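Local coordinates for aminotransferase class I and II (Streptococcus suis 89/1591, PDB 3OP7), which probably transfers amino groups between amino acids and keto acids, using a pyridoxal phosphate cofactor bound covalently to a lysine, at residues I151-N162 against I182-D193. Sequence-based numbering, arbitrary orientation.
Sequences IRPTTKMICINN and IASEVGAYILSD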
loop_
_atom_site.group_PDB
_atom_site.type_symbol
_atom_site.label_atom_id
_atom_site.label_comp_id
_atom_site.label_asym_id
_atom_site.label_seq_id
_atom_site.Cartn_x
_atom_site.Cartn_y
_atom_site.Cartn_z
ATOM N N ILE A 151 26.862 -9.959 -13.465
ATOM C CA ILE A 151 26.078 -9.212 -14.465
ATOM C C ILE A 151 26.083 -9.955 -15.798
ATOM O O ILE A 151 27.073 -10.632 -16.170
ATOM C CB ILE A 151 26.608 -7.751 -14.616
ATOM C CG1 ILE A 151 25.553 -6.868 -15.306
ATOM C CG2 ILE A 151 27.966 -7.727 -15.285
ATOM C CD1 ILE A 151 25.680 -5.363 -15.098
ATOM N N ARG A 152 25.008 -9.771 -16.537
ATOM C CA ARG A 152 24.785 -10.430 -17.806
ATOM C C ARG A 152 24.405 -9.385 -18.822
ATOM O O ARG A 152 23.882 -8.320 -18.437
ATOM C CB ARG A 152 23.603 -11.398 -17.682
ATOM C CG ARG A 152 23.790 -12.527 -16.671
ATOM C CD ARG A 152 22.501 -13.374 -16.692
ATOM N NE ARG A 152 22.522 -14.364 -15.615
ATOM C CZ ARG A 152 21.515 -15.206 -15.371
ATOM N NH1 ARG A 152 20.425 -15.176 -16.109
ATOM N NH2 ARG A 152 21.583 -16.028 -14.342
ATOM N N PRO A 153 24.496 -9.744 -20.114
ATOM C CA PRO A 153 24.189 -8.781 -21.152
ATOM C C PRO A 153 22.808 -8.196 -21.034
ATOM O O PRO A 153 22.600 -7.052 -21.423
ATOM C CB PRO A 153 24.363 -9.592 -22.431
ATOM C CG PRO A 153 25.504 -10.526 -22.081
ATOM C CD PRO A 153 25.220 -10.916 -20.653
ATOM N N THR A 154 21.894 -8.970 -20.470
ATOM C CA THR A 154 20.476 -8.579 -20.380
ATOM C C THR A 154 20.024 -8.288 -18.958
ATOM O O THR A 154 18.804 -8.192 -18.695
ATOM C CB THR A 154 19.522 -9.673 -21.005
ATOM O OG1 THR A 154 19.676 -10.920 -20.307
ATOM C CG2 THR A 154 19.790 -9.860 -22.517
ATOM N N THR A 155 20.953 -8.087 -18.004
ATOM C CA THR A 155 20.531 -7.820 -16.650
ATOM C C THR A 155 19.604 -6.610 -16.648
ATOM O O THR A 155 19.960 -5.557 -17.158
ATOM C CB THR A 155 21.735 -7.643 -15.706
ATOM O OG1 THR A 155 22.476 -8.872 -15.635
ATOM C CG2 THR A 155 21.329 -7.172 -14.249
ATOM N N LYS A 156 18.444 -6.764 -16.044
ATOM C CA LYS A 156 17.427 -5.709 -16.035
ATOM C C LYS A 156 17.592 -4.687 -14.938
ATOM O O LYS A 156 17.346 -3.480 -15.157
ATOM C CB LYS A 156 16.039 -6.284 -15.917
ATOM C CG LYS A 156 14.992 -5.163 -15.779
ATOM C CD LYS A 156 13.583 -5.419 -16.218
ATOM C CE LYS A 156 13.395 -5.452 -17.717
ATOM N NZ LYS A 156 12.006 -5.978 -17.962
HETATM N N MSE A 157 18.001 -5.148 -13.752
HETATM C CA MSE A 157 18.000 -4.305 -12.568
HETATM C C MSE A 157 18.970 -4.813 -11.524
HETATM O O MSE A 157 19.139 -6.013 -11.381
HETATM C CB MSE A 157 16.580 -4.244 -11.966
HETATM C CG MSE A 157 16.462 -3.279 -10.767
HETATM SE SE MSE A 157 14.699 -3.211 -10.064
HETATM C CE MSE A 157 13.891 -2.263 -11.545
ATOM N N ILE A 158 19.644 -3.878 -10.844
ATOM C CA ILE A 158 20.443 -4.117 -9.680
ATOM C C ILE A 158 19.772 -3.363 -8.530
ATOM O O ILE A 158 19.445 -2.162 -8.677
ATOM C CB ILE A 158 21.878 -3.588 -9.852
ATOM C CG1 ILE A 158 22.577 -4.311 -11.000
ATOM C CG2 ILE A 158 22.726 -3.783 -8.546
ATOM C CD1 ILE A 158 23.830 -3.580 -11.523
ATOM N N CYS A 159 19.527 -4.074 -7.430
ATOM C CA CYS A 159 18.907 -3.491 -6.243
ATOM C C CYS A 159 19.910 -3.301 -5.140
ATOM O O CYS A 159 20.644 -4.242 -4.766
ATOM C CB CYS A 159 17.743 -4.368 -5.760
ATOM S SG CYS A 159 16.468 -4.701 -6.939
ATOM N N ILE A 160 19.969 -2.072 -4.611
ATOM C CA ILE A 160 20.770 -1.749 -3.457
ATOM C C ILE A 160 19.946 -0.998 -2.411
ATOM O O ILE A 160 18.867 -0.491 -2.698
ATOM C CB ILE A 160 21.985 -0.888 -3.851
ATOM C CG1 ILE A 160 21.569 0.504 -4.369
ATOM C CG2 ILE A 160 22.899 -1.631 -4.872
ATOM C CD1 ILE A 160 22.839 1.445 -4.592
ATOM N N ASN A 161 20.482 -0.907 -1.197
ATOM C CA ASN A 161 19.847 -0.244 -0.079
ATOM C C ASN A 161 21.019 0.567 0.508
ATOM O O ASN A 161 22.026 0.020 0.958
ATOM C CB ASN A 161 19.293 -1.332 0.842
ATOM C CG ASN A 161 18.518 -0.833 2.057
ATOM O OD1 ASN A 161 18.362 -1.615 3.024
ATOM N ND2 ASN A 161 17.982 0.392 2.019
ATOM N N ASN A 162 20.901 1.886 0.458
ATOM C CA ASN A 162 22.015 2.776 0.746
ATOM C C ASN A 162 21.523 3.942 1.630
ATOM O O ASN A 162 20.844 4.844 1.129
ATOM C CB ASN A 162 22.614 3.327 -0.549
ATOM C CG ASN A 162 24.095 3.709 -0.397
ATOM O OD1 ASN A 162 24.860 3.067 0.385
ATOM N ND2 ASN A 162 24.508 4.774 -1.090
ATOM N N ILE A 182 29.366 -0.095 -14.256
ATOM C CA ILE A 182 29.053 -1.494 -14.535
ATOM C C ILE A 182 27.612 -1.660 -15.066
ATOM O O ILE A 182 27.394 -2.301 -16.131
ATOM C CB ILE A 182 29.243 -2.392 -13.300
ATOM C CG1 ILE A 182 30.700 -2.411 -12.835
ATOM C CG2 ILE A 182 28.759 -3.809 -13.612
ATOM C CD1 ILE A 182 30.851 -2.996 -11.378
ATOM N N ALA A 183 26.627 -1.043 -14.384
ATOM C CA ALA A 183 25.232 -1.077 -14.793
ATOM C C ALA A 183 25.045 -0.482 -16.189
ATOM O O ALA A 183 24.294 -1.020 -17.002
ATOM C CB ALA A 183 24.296 -0.325 -13.777
ATOM N N SER A 184 25.783 0.591 -16.474
ATOM C CA SER A 184 25.687 1.253 -17.773
ATOM C C SER A 184 26.137 0.408 -18.933
ATOM O O SER A 184 25.720 0.671 -20.044
ATOM C CB SER A 184 26.531 2.538 -17.801
ATOM O OG SER A 184 25.960 3.413 -16.886
ATOM N N GLU A 185 27.016 -0.579 -18.716
ATOM C CA GLU A 185 27.408 -1.458 -19.810
ATOM C C GLU A 185 26.226 -2.170 -20.475
ATOM O O GLU A 185 26.304 -2.513 -21.674
ATOM C CB GLU A 185 28.417 -2.531 -19.373
ATOM C CG GLU A 185 29.833 -2.088 -19.197
ATOM C CD GLU A 185 30.461 -1.547 -20.474
ATOM O OE1 GLU A 185 30.895 -2.314 -21.379
ATOM O OE2 GLU A 185 30.519 -0.314 -20.561
ATOM N N VAL A 186 25.168 -2.421 -19.699
ATOM C CA VAL A 186 24.002 -3.147 -20.181
ATOM C C VAL A 186 22.702 -2.366 -20.092
ATOM O O VAL A 186 21.641 -2.875 -20.510
ATOM C CB VAL A 186 23.836 -4.506 -19.455
ATOM C CG1 VAL A 186 25.123 -5.311 -19.516
ATOM C CG2 VAL A 186 23.452 -4.307 -18.043
ATOM N N GLY A 187 22.745 -1.116 -19.614
ATOM C CA GLY A 187 21.512 -0.342 -19.472
ATOM C C GLY A 187 20.616 -0.854 -18.332
ATOM O O GLY A 187 19.384 -0.684 -18.358
ATOM N N ALA A 188 21.207 -1.497 -17.317
ATOM C CA ALA A 188 20.429 -1.987 -16.171
ATOM C C ALA A 188 19.968 -0.812 -15.315
ATOM O O ALA A 188 20.694 0.153 -15.130
ATOM C CB ALA A 188 21.273 -2.964 -15.299
ATOM N N TYR A 189 18.760 -0.894 -14.787
ATOM C CA TYR A 189 18.315 0.078 -13.823
ATOM C C TYR A 189 19.049 -0.238 -12.562
ATOM O O TYR A 189 19.403 -1.394 -12.321
ATOM C CB TYR A 189 16.869 -0.104 -13.461
ATOM C CG TYR A 189 15.861 0.113 -14.566
ATOM C CD1 TYR A 189 15.692 1.348 -15.115
ATOM C CD2 TYR A 189 15.051 -0.953 -15.023
ATOM C CE1 TYR A 189 14.734 1.549 -16.139
ATOM C CE2 TYR A 189 14.100 -0.769 -16.021
ATOM C CZ TYR A 189 13.940 0.486 -16.568
ATOM O OH TYR A 189 12.989 0.669 -17.557
ATOM N N ILE A 190 19.200 0.763 -11.722
ATOM C CA ILE A 190 19.623 0.556 -10.334
ATOM C C ILE A 190 18.556 1.144 -9.414
ATOM O O ILE A 190 18.322 2.355 -9.406
ATOM C CB ILE A 190 20.999 1.188 -9.998
ATOM C CG1 ILE A 190 22.131 0.572 -10.840
ATOM C CG2 ILE A 190 21.281 0.980 -8.485
ATOM C CD1 ILE A 190 23.483 1.279 -10.723
ATOM N N LEU A 191 17.872 0.265 -8.683
ATOM C CA LEU A 191 16.881 0.660 -7.694
ATOM C C LEU A 191 17.685 0.817 -6.407
ATOM O O LEU A 191 18.419 -0.116 -5.995
ATOM C CB LEU A 191 15.875 -0.440 -7.473
ATOM C CG LEU A 191 14.923 -0.290 -6.255
ATOM C CD1 LEU A 191 14.196 1.112 -6.253
ATOM C CD2 LEU A 191 13.880 -1.443 -6.182
ATOM N N SER A 192 17.628 1.997 -5.812
ATOM C CA SER A 192 18.308 2.255 -4.548
ATOM C C SER A 192 17.322 2.739 -3.470
ATOM O O SER A 192 16.723 3.807 -3.592
ATOM C CB SER A 192 19.407 3.294 -4.778
ATOM O OG SER A 192 20.149 3.521 -3.586
ATOM N N ASP A 193 17.080 1.897 -2.475
ATOM C CA ASP A 193 16.267 2.242 -1.341
ATOM C C ASP A 193 17.146 3.054 -0.371
ATOM O O ASP A 193 18.130 2.545 0.217
ATOM C CB ASP A 193 15.703 0.961 -0.721
ATOM C CG ASP A 193 14.977 1.179 0.611
ATOM O OD1 ASP A 193 15.237 2.162 1.328
ATOM O OD2 ASP A 193 14.245 0.266 0.999
HETATM O O HOH W 1 19.789 -4.857 -19.692
HETATM O O HOH W 2 16.888 -2.497 -17.953
#
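I158 and I160 of strand 157-161 exchange backbone hydrogen bonds with Y189, L191 and D193 of strand 189-193, parallel neighbours in the large mixed sheet of a fold type I PLP enzyme; helix 173-184 makes the beta-alpha-beta crossover. The middle is closely packed and buried. Flexible M157, stretched to SE and then bent (chi3 -71°), brings SE to 4.0 Å from L191 CB and CE to 3.9 Å from Y189 CD2, under helix 89-101. On the other face, beta-branched isoleucines suit strands facing a helix: I158 CD1 meets A183 CB at 4.0 Å, and I160 and I190 touch L179. Within the sheet, I160 CG1 lies 3.4 Å from S192 OG, which bonds to E194.

Ahead of the strands, on the more open side, waters bridge T155 O to V186 O and K156 O to G187 O. Apolar V186 packs against the 152-155 turn, CB 3.4 Å from P153 O, and against I151 CD1. The K156 amine forms a salt bridge with D106, while its carbonyl takes the Y189 N-H.

N161, CG anti to the backbone N (chi1 -177°), suits its place as an amide: ND2 donates to D193 O (2.8 Å) from above the carbonyl plane, and OD1 accepts from N165 N. N162 N reaches D193 O from the opposite face (2.9 Å). This double grip anchors the D193 backbone, while OD2 bonds to N94 and to N1 of the lysine-cofactor residue LLP222, consistent with the aspartate that in fold type I enzymes holds the cofactor's pyridine nitrogen.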